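Local structure of mitogen-activated protein kinase kinase kinase 15 (Homo sapiens, 6V0M) at residues 4-8 with 21-25; 14-20 with 49-55; 33-38 with 60-64. The protein is a serine/threonine kinase of the apoptosis signal-regulating family, seen here through its sterile alpha motif, a small helical domain that probably helps these kinases form complexes with one another. All blocks are in the same frame, centred on the assembly; numbering follows the deposited sequence.

Contact 1: 4-8 with 21-25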
loop_
_atom_site.group_PDB
_atom_site.type_symbol
_atom_site.label_atom_id
_atom_site.label_comp_id
_atom_site.label_asym_id
_atom_site.label_seq_id
_atom_site.Cartn_x
_atom_site.Cartn_y
_atom_site.Cartn_z
ATOM N N ASP A 4 -10.530 -7.345 -2.012
ATOM C CA ASP A 4 -9.982 -6.147 -2.581
ATOM C C ASP A 4 -10.714 -4.876 -2.161
ATOM O O ASP A 4 -10.127 -3.807 -2.275
ATOM C CB ASP A 4 -9.909 -6.244 -4.070
ATOM C CG ASP A 4 -8.716 -7.083 -4.516
ATOM O OD1 ASP A 4 -7.746 -7.232 -3.726
ATOM O OD2 ASP A 4 -8.755 -7.611 -5.639
ATOM N N LYS A 5 -11.962 -4.977 -1.702
ATOM C CA LYS A 5 -12.677 -3.769 -1.268
ATOM C C LYS A 5 -11.870 -3.084 -0.144
ATOM O O LYS A 5 -11.688 -1.872 -0.177
ATOM C CB LYS A 5 -14.103 -4.030 -0.833
ATOM C CG LYS A 5 -14.845 -2.739 -0.485
ATOM C CD LYS A 5 -16.203 -3.036 0.090
ATOM C CE LYS A 5 -16.627 -1.943 1.066
ATOM N NZ LYS A 5 -16.703 -0.616 0.422
ATOM N N GLU A 6 -11.396 -3.855 0.831
ATOM C CA GLU A 6 -10.605 -3.286 1.957
ATOM C C GLU A 6 -9.311 -2.627 1.477
ATOM O O GLU A 6 -8.945 -1.539 1.923
ATOM C CB GLU A 6 -10.327 -4.310 3.066
ATOM C CG GLU A 6 -9.542 -5.566 2.712
ATOM C CD GLU A 6 -8.914 -6.294 3.933
ATOM O OE1 GLU A 6 -9.320 -6.071 5.118
ATOM O OE2 GLU A 6 -8.013 -7.133 3.702
ATOM N N LEU A 7 -8.642 -3.285 0.528
ATOM C CA LEU A 7 -7.429 -2.778 -0.093
ATOM C C LEU A 7 -7.719 -1.506 -0.846
ATOM O O LEU A 7 -7.017 -0.534 -0.699
ATOM C CB LEU A 7 -6.829 -3.843 -1.026
ATOM C CG LEU A 7 -5.641 -3.394 -1.915
ATOM C CD1 LEU A 7 -4.478 -3.021 -1.047
ATOM C CD2 LEU A 7 -5.279 -4.413 -2.982
ATOM N N ILE A 8 -8.714 -1.541 -1.732
ATOM C CA ILE A 8 -9.059 -0.394 -2.575
ATOM C C ILE A 8 -9.415 0.844 -1.727
ATOM O O ILE A 8 -8.936 1.970 -2.006
ATOM C CB ILE A 8 -10.149 -0.772 -3.527
ATOM C CG1 ILE A 8 -9.588 -1.749 -4.587
ATOM C CG2 ILE A 8 -10.769 0.460 -4.196
ATOM C CD1 ILE A 8 -10.648 -2.366 -5.513
ATOM N N ILE A 21 -4.480 1.993 -8.542
ATOM C CA ILE A 21 -5.229 1.003 -7.816
ATOM C C ILE A 21 -5.304 -0.281 -8.702
ATOM O O ILE A 21 -5.106 -1.408 -8.201
ATOM C CB ILE A 21 -6.603 1.535 -7.388
ATOM C CG1 ILE A 21 -6.440 2.554 -6.228
ATOM C CG2 ILE A 21 -7.591 0.416 -7.020
ATOM C CD1 ILE A 21 -7.714 3.282 -5.935
ATOM N N GLU A 22 -5.562 -0.103 -9.982
ATOM C CA GLU A 22 -5.629 -1.261 -10.904
ATOM C C GLU A 22 -4.343 -2.047 -10.972
ATOM O O GLU A 22 -4.349 -3.281 -10.903
ATOM C CB GLU A 22 -6.051 -0.833 -12.308
ATOM C CG GLU A 22 -7.508 -0.468 -12.388
ATOM C CD GLU A 22 -7.917 0.128 -13.728
ATOM O OE1 GLU A 22 -7.092 0.070 -14.670
ATOM O OE2 GLU A 22 -9.077 0.618 -13.834
ATOM N N LYS A 23 -3.220 -1.320 -11.051
ATOM C CA LYS A 23 -1.916 -1.917 -11.065
ATOM C C LYS A 23 -1.635 -2.761 -9.822
ATOM O O LYS A 23 -1.169 -3.942 -9.932
ATOM C CB LYS A 23 -0.837 -0.826 -11.230
ATOM C CG LYS A 23 -0.657 -0.420 -12.660
ATOM C CD LYS A 23 0.189 0.851 -12.794
ATOM C CE LYS A 23 1.646 0.665 -12.417
ATOM N NZ LYS A 23 2.268 2.018 -12.200
ATOM N N ILE A 24 -1.926 -2.201 -8.633
ATOM C CA ILE A 24 -1.720 -2.943 -7.417
ATOM C C ILE A 24 -2.597 -4.192 -7.280
ATOM O O ILE A 24 -2.145 -5.302 -6.908
ATOM C CB ILE A 24 -1.882 -1.988 -6.213
ATOM C CG1 ILE A 24 -0.727 -0.984 -6.320
ATOM C CG2 ILE A 24 -1.774 -2.768 -4.941
ATOM C CD1 ILE A 24 -0.799 0.156 -5.300
ATOM N N VAL A 25 -3.870 -4.017 -7.638
ATOM C CA VAL A 25 -4.821 -5.138 -7.617
ATOM C C VAL A 25 -4.408 -6.220 -8.608
ATOM O O VAL A 25 -4.473 -7.415 -8.308
ATOM C CB VAL A 25 -6.232 -4.584 -7.888
ATOM C CG1 VAL A 25 -7.201 -5.713 -8.323
ATOM C CG2 VAL A 25 -6.700 -3.774 -6.652
#
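V25 is the hub of this contact between the first two helices of the sterile alpha motif (SAM) domain, touching D4, L7 and I8 with its two methyls. The segment axes stay 11.1 Å apart at 138°, so branched side chains, not backbones, bridge the gap, and the two segments together bury 240 Å². The close-packed part runs along I8 and I21. I8 puts CG1 beside its backbone N (chi1 -70°), and this branch rests 3.8 Å from I21 CG2, the two side chains crossing at about a right angle; the same CG1 lies 4.1 Å from V25 CG2. Deeper in, buried L7 offers CD2 to V25 CG2 at 4.0 Å and, more loosely, to I24 CG2 at 4.3 Å. I21 and I24 carry this apolar layer on to L11, farther along helix 4-13. Against these buried residues, the looser side is the partly exposed end formed by D4 and V25, where a carboxylate oxygen meets a methyl. The polar partner of that carboxylate is the backbone N of G1. The nearest approach is D4 OD2 to V25 CG1, 3.6 Å.

Contact 2: 14-20 with 49-55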
loop_
_atom_site.group_PDB
_atom_site.type_symbol
_atom_site.label_atom_id
_atom_site.label_comp_id
_atom_site.label_asym_id
_atom_site.label_seq_id
_atom_site.Cartn_x
_atom_site.Cartn_y
_atom_site.Cartn_z
ATOM N N GLN A 14 -5.158 6.906 0.953
ATOM C CA GLN A 14 -3.792 7.409 0.772
ATOM C C GLN A 14 -3.668 8.263 -0.511
ATOM O O GLN A 14 -2.560 8.675 -0.890
ATOM C CB GLN A 14 -2.767 6.249 0.734
ATOM C CG GLN A 14 -2.896 5.144 1.823
ATOM C CD GLN A 14 -3.178 5.646 3.178
ATOM O OE1 GLN A 14 -2.507 6.564 3.610
ATOM N NE2 GLN A 14 -4.183 5.064 3.885
ATOM N N GLY A 15 -4.780 8.464 -1.228
ATOM C CA GLY A 15 -4.861 9.317 -2.426
ATOM C C GLY A 15 -4.493 8.674 -3.745
ATOM O O GLY A 15 -4.080 9.335 -4.687
ATOM N N ALA A 16 -4.622 7.344 -3.825
ATOM C CA ALA A 16 -4.270 6.635 -5.022
ATOM C C ALA A 16 -5.353 6.834 -6.076
ATOM O O ALA A 16 -6.538 6.861 -5.781
ATOM C CB ALA A 16 -4.119 5.142 -4.712
ATOM N N ASP A 17 -4.914 7.024 -7.314
ATOM C CA ASP A 17 -5.766 7.182 -8.501
ATOM C C ASP A 17 -6.179 5.783 -9.014
ATOM O O ASP A 17 -5.563 4.756 -8.669
ATOM C CB ASP A 17 -4.997 7.897 -9.593
ATOM C CG ASP A 17 -3.791 7.124 -10.022
ATOM O OD1 ASP A 17 -2.790 7.069 -9.250
ATOM O OD2 ASP A 17 -3.867 6.491 -11.090
ATOM N N ALA A 18 -7.218 5.755 -9.840
ATOM C CA ALA A 18 -7.809 4.503 -10.313
ATOM C C ALA A 18 -6.811 3.620 -11.057
ATOM O O ALA A 18 -6.850 2.415 -10.904
ATOM C CB ALA A 18 -8.990 4.811 -11.221
ATOM N N LYS A 19 -5.924 4.223 -11.874
ATOM C CA LYS A 19 -4.954 3.432 -12.624
ATOM C C LYS A 19 -3.940 2.782 -11.726
ATOM O O LYS A 19 -3.543 1.640 -11.931
ATOM C CB LYS A 19 -4.235 4.256 -13.729
ATOM C CG LYS A 19 -5.143 4.887 -14.762
ATOM C CD LYS A 19 -4.965 4.338 -16.188
ATOM C CE LYS A 19 -5.630 2.983 -16.383
ATOM N NZ LYS A 19 -4.938 2.157 -17.411
ATOM N N THR A 20 -3.507 3.490 -10.675
ATOM C CA THR A 20 -2.606 2.938 -9.728
ATOM C C THR A 20 -3.216 1.801 -8.929
ATOM O O THR A 20 -2.535 0.779 -8.669
ATOM C CB THR A 20 -2.024 3.984 -8.772
ATOM O OG1 THR A 20 -1.318 4.923 -9.581
ATOM C CG2 THR A 20 -1.068 3.307 -7.769
ATOM N N ARG A 49 4.207 7.004 -8.594
ATOM C CA ARG A 49 4.641 8.385 -8.536
ATOM C C ARG A 49 4.994 8.770 -7.084
ATOM O O ARG A 49 4.459 8.177 -6.115
ATOM C CB ARG A 49 3.522 9.289 -9.045
ATOM C CG ARG A 49 3.116 9.092 -10.499
ATOM C CD ARG A 49 2.019 10.094 -10.846
ATOM N NE ARG A 49 1.304 9.780 -12.082
ATOM C CZ ARG A 49 0.131 9.137 -12.165
ATOM N NH1 ARG A 49 -0.502 8.668 -11.089
ATOM N NH2 ARG A 49 -0.413 8.930 -13.362
ATOM N N GLY A 50 5.928 9.704 -6.966
ATOM C CA GLY A 50 6.566 10.076 -5.688
ATOM C C GLY A 50 5.600 10.421 -4.567
ATOM O O GLY A 50 5.792 10.013 -3.415
ATOM N N GLY A 51 4.590 11.236 -4.878
ATOM C CA GLY A 51 3.608 11.702 -3.895
ATOM C C GLY A 51 2.890 10.545 -3.228
ATOM O O GLY A 51 2.836 10.396 -1.999
ATOM N N LEU A 52 2.315 9.659 -4.046
ATOM C CA LEU A 52 1.622 8.511 -3.510
ATOM C C LEU A 52 2.582 7.584 -2.786
ATOM O O LEU A 52 2.241 7.055 -1.731
ATOM C CB LEU A 52 0.876 7.717 -4.603
ATOM C CG LEU A 52 0.234 6.424 -4.136
ATOM C CD1 LEU A 52 -0.906 6.809 -3.223
ATOM C CD2 LEU A 52 -0.264 5.686 -5.397
ATOM N N LEU A 53 3.776 7.379 -3.362
ATOM C CA LEU A 53 4.727 6.485 -2.769
ATOM C C LEU A 53 5.109 7.012 -1.383
ATOM O O LEU A 53 5.161 6.277 -0.420
ATOM C CB LEU A 53 5.938 6.372 -3.634
ATOM C CG LEU A 53 6.845 5.211 -3.247
ATOM C CD1 LEU A 53 7.525 4.712 -4.565
ATOM C CD2 LEU A 53 7.819 5.545 -2.161
ATOM N N CYS A 54 5.267 8.321 -1.301
ATOM C CA CYS A 54 5.673 8.982 -0.006
ATOM C C CYS A 54 4.593 8.772 1.050
ATOM O O CYS A 54 4.875 8.247 2.128
ATOM C CB CYS A 54 5.914 10.398 -0.297
ATOM S SG CYS A 54 6.250 11.363 1.150
ATOM N N ARG A 55 3.351 9.068 0.660
ATOM C CA ARG A 55 2.166 8.910 1.498
ATOM C C ARG A 55 1.918 7.509 1.931
ATOM O O ARG A 55 1.633 7.221 3.116
ATOM C CB ARG A 55 0.899 9.392 0.708
ATOM C CG ARG A 55 0.866 10.885 0.737
ATOM C CD ARG A 55 -0.402 11.537 0.222
ATOM N NE ARG A 55 -0.801 10.960 -1.002
ATOM C CZ ARG A 55 -0.575 11.436 -2.206
ATOM N NH1 ARG A 55 0.123 12.546 -2.482
ATOM N NH2 ARG A 55 -1.015 10.721 -3.188
HETATM O O HOH W 1 -0.110 8.784 -8.340
HETATM O O HOH W 2 1.436 6.369 -8.634
#
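Q14 and A16 bring their backbone close to R55 and L52, with CA atoms 6.2 and 6.4 Å apart, where helix 4-13 ends in a Schellman motif, G15 taking positive phi (86°). R55 NE donates to Q14 O at 2.9 Å, nearly straight (169°), with the oxygen in the guanidinium plane; NH2 adds a weak bond to it. The bend at chi3 (-47°) lays one R55 guanidinium face over G51 O and L52 N. L52 CD1 sits against Q14 O and A16 CB, while CD2 meets T20 CG2 tip to tip at 3.5 Å, tighter than usual for carbons. D17 caps helix 18-26 through T20 N to OD2 (3.1 Å), and T20 OG1 donates to OD1. R49 NH1 reaches that OD1 at 3.3 Å in a weak salt bridge, with a water accepting from NH1 and donating only weakly to OD1. With an alanine in place of D17, T20 N and OG1 would lose their acceptors and R49 would probably lack its anionic mate. A Schellman C-cap and an Asp N-cap thus shape the loop between helices 4-13 and 18-26, while R55, R49 and L52 tie it to the start of helix 50-70 in the SAM fold.

Contact 3: 33-38 with 60-64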
loop_
_atom_site.group_PDB
_atom_site.type_symbol
_atom_site.label_atom_id
_atom_site.label_comp_id
_atom_site.label_asym_id
_atom_site.label_seq_id
_atom_site.Cartn_x
_atom_site.Cartn_y
_atom_site.Cartn_z
ATOM N N ASP A 33 -0.377 -7.704 2.743
ATOM C CA ASP A 33 0.914 -7.617 2.077
ATOM C C ASP A 33 1.478 -6.186 2.182
ATOM O O ASP A 33 2.720 -6.028 2.357
ATOM C CB ASP A 33 0.874 -8.040 0.571
ATOM C CG ASP A 33 0.444 -9.448 0.317
ATOM O OD1 ASP A 33 0.764 -10.373 1.103
ATOM O OD2 ASP A 33 -0.156 -9.690 -0.786
ATOM N N ILE A 34 0.624 -5.164 1.929
ATOM C CA ILE A 34 1.049 -3.775 1.869
ATOM C C ILE A 34 1.495 -3.348 3.278
ATOM O O ILE A 34 2.554 -2.825 3.420
ATOM C CB ILE A 34 -0.022 -2.833 1.323
ATOM C CG1 ILE A 34 -0.389 -3.169 -0.176
ATOM C CG2 ILE A 34 0.407 -1.420 1.347
ATOM C CD1 ILE A 34 0.784 -3.300 -1.071
ATOM N N LEU A 35 0.667 -3.670 4.268
ATOM C CA LEU A 35 0.993 -3.261 5.672
ATOM C C LEU A 35 2.234 -3.937 6.241
ATOM O O LEU A 35 2.976 -3.343 7.025
ATOM C CB LEU A 35 -0.211 -3.535 6.547
ATOM C CG LEU A 35 -1.454 -2.704 6.248
ATOM C CD1 LEU A 35 -2.593 -3.262 7.115
ATOM C CD2 LEU A 35 -1.264 -1.206 6.344
ATOM N N ASN A 36 2.410 -5.223 5.926
ATOM C CA ASN A 36 3.400 -6.102 6.588
ATOM C C ASN A 36 4.649 -6.529 5.762
ATOM O O ASN A 36 5.716 -6.709 6.295
ATOM C CB ASN A 36 2.692 -7.332 7.115
ATOM C CG ASN A 36 1.638 -6.962 8.137
ATOM O OD1 ASN A 36 1.991 -6.458 9.190
ATOM N ND2 ASN A 36 0.353 -7.092 7.800
ATOM N N GLU A 37 4.493 -6.713 4.444
ATOM C CA GLU A 37 5.496 -7.417 3.636
ATOM C C GLU A 37 6.234 -6.582 2.630
ATOM O O GLU A 37 7.394 -6.807 2.402
ATOM C CB GLU A 37 4.816 -8.556 2.835
ATOM C CG GLU A 37 3.904 -9.463 3.638
ATOM C CD GLU A 37 4.695 -10.397 4.508
ATOM O OE1 GLU A 37 5.526 -11.121 3.940
ATOM O OE2 GLU A 37 4.457 -10.474 5.718
ATOM N N ILE A 38 5.550 -5.636 1.979
ATOM C CA ILE A 38 6.217 -4.899 0.904
ATOM C C ILE A 38 7.360 -4.019 1.369
ATOM O O ILE A 38 7.452 -3.605 2.548
ATOM C CB ILE A 38 5.273 -4.035 0.070
ATOM C CG1 ILE A 38 4.670 -2.940 0.936
ATOM C CG2 ILE A 38 4.293 -4.967 -0.655
ATOM C CD1 ILE A 38 4.088 -1.788 0.243
ATOM N N VAL A 60 2.335 2.916 5.910
ATOM C CA VAL A 60 2.850 1.579 6.170
ATOM C C VAL A 60 3.898 1.637 7.345
ATOM O O VAL A 60 3.842 0.842 8.299
ATOM C CB VAL A 60 3.453 0.996 4.922
ATOM C CG1 VAL A 60 4.213 -0.279 5.208
ATOM C CG2 VAL A 60 2.365 0.784 3.860
ATOM N N SER A 61 4.848 2.595 7.277
ATOM C CA SER A 61 5.900 2.702 8.260
ATOM C C SER A 61 5.359 3.012 9.670
ATOM O O SER A 61 5.848 2.429 10.650
ATOM C CB SER A 61 6.936 3.761 7.877
ATOM O OG SER A 61 7.463 3.445 6.616
ATOM N N GLN A 62 4.384 3.910 9.754
ATOM C CA GLN A 62 3.735 4.218 11.049
ATOM C C GLN A 62 3.005 3.019 11.642
ATOM O O GLN A 62 3.055 2.786 12.883
ATOM C CB GLN A 62 2.722 5.344 10.889
ATOM C CG GLN A 62 3.337 6.676 10.523
ATOM C CD GLN A 62 2.262 7.730 10.351
ATOM O OE1 GLN A 62 1.435 7.945 11.258
ATOM N NE2 GLN A 62 2.268 8.397 9.200
ATOM N N TYR A 63 2.336 2.235 10.777
ATOM C CA TYR A 63 1.675 1.016 11.197
ATOM C C TYR A 63 2.712 0.047 11.754
ATOM O O TYR A 63 2.517 -0.478 12.867
ATOM C CB TYR A 63 0.868 0.332 10.062
ATOM C CG TYR A 63 0.344 -0.985 10.464
ATOM C CD1 TYR A 63 -0.723 -1.099 11.420
ATOM C CD2 TYR A 63 0.963 -2.139 10.040
ATOM C CE1 TYR A 63 -1.145 -2.327 11.825
ATOM C CE2 TYR A 63 0.497 -3.385 10.385
ATOM C CZ TYR A 63 -0.547 -3.471 11.302
ATOM O OH TYR A 63 -1.055 -4.689 11.720
ATOM N N ARG A 64 3.813 -0.127 11.029
ATOM C CA ARG A 64 4.840 -1.093 11.441
ATOM C C ARG A 64 5.561 -0.676 12.725
ATOM O O ARG A 64 5.869 -1.511 13.621
ATOM C CB ARG A 64 5.859 -1.365 10.337
ATOM C CG ARG A 64 5.206 -1.965 9.063
ATOM C CD ARG A 64 6.251 -2.240 8.039
ATOM N NE ARG A 64 5.614 -2.786 6.818
ATOM C CZ ARG A 64 6.244 -3.087 5.689
ATOM N NH1 ARG A 64 7.531 -2.879 5.525
ATOM N NH2 ARG A 64 5.529 -3.560 4.650
#
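R64 presents a guanidinium with N36 O over one face, 3.5 Å above the plane, and V60 CG1 under the opposite face, both offset toward the rim. At its edge lie the carbonyls of L35 and I38. R64 NE donates to L35 O at 2.7 Å and 173°, from above the carbonyl plane, whereas NH1 and NH2 converge on I38 O, NH2 at 2.8 Å on a lone pair. NH2 also makes a weak bond to I34 O. A chain extended from CG to NE carries the group to this cluster of carbonyls. The Y63 ring takes N36 OD1 at its edge, in plane, 3.6 Å from CE2, with amide and ring planes 73° apart; N36 ND2 is hydrogen-bonded to S32 O. L35 CB adds an apolar touch to CE2. In the five-helix SAM fold this joins the end of helix 31-37 to helix 50-70, the segment axes 8.9 Å apart and inclined at 56°. The wider pi-type turn at 33-37 has D33 O accepting from both E37 N and I38 N. On the buried side, I34 CG2 meets V60 CG2 at 3.9 Å, and W10 of helix 4-13 packs against I34, L35 and V60.

All five helices belong to one compact SAM domain, and the contacts fasten four of them. Contacts 1 and 2 share helix 18-26, have centres about 12 Å apart and touch through I21 CD1 and A16 O, 3.8 Å apart. Contacts 2 and 3 share the long helix 50-70; their centres are about 15 Å apart, on opposite sides of the chain's centre, without touching. Contact 1 closes before contact 3 opens; their centres are also about 15 Å apart on opposite sides, yet L7 CD1 packs on I34 CG1. Contact 2 interleaves with both along the sequence. Among these contacts, helix 50-70 is met near its start by the loop after helix 4-13 and farther along by helix 31-37.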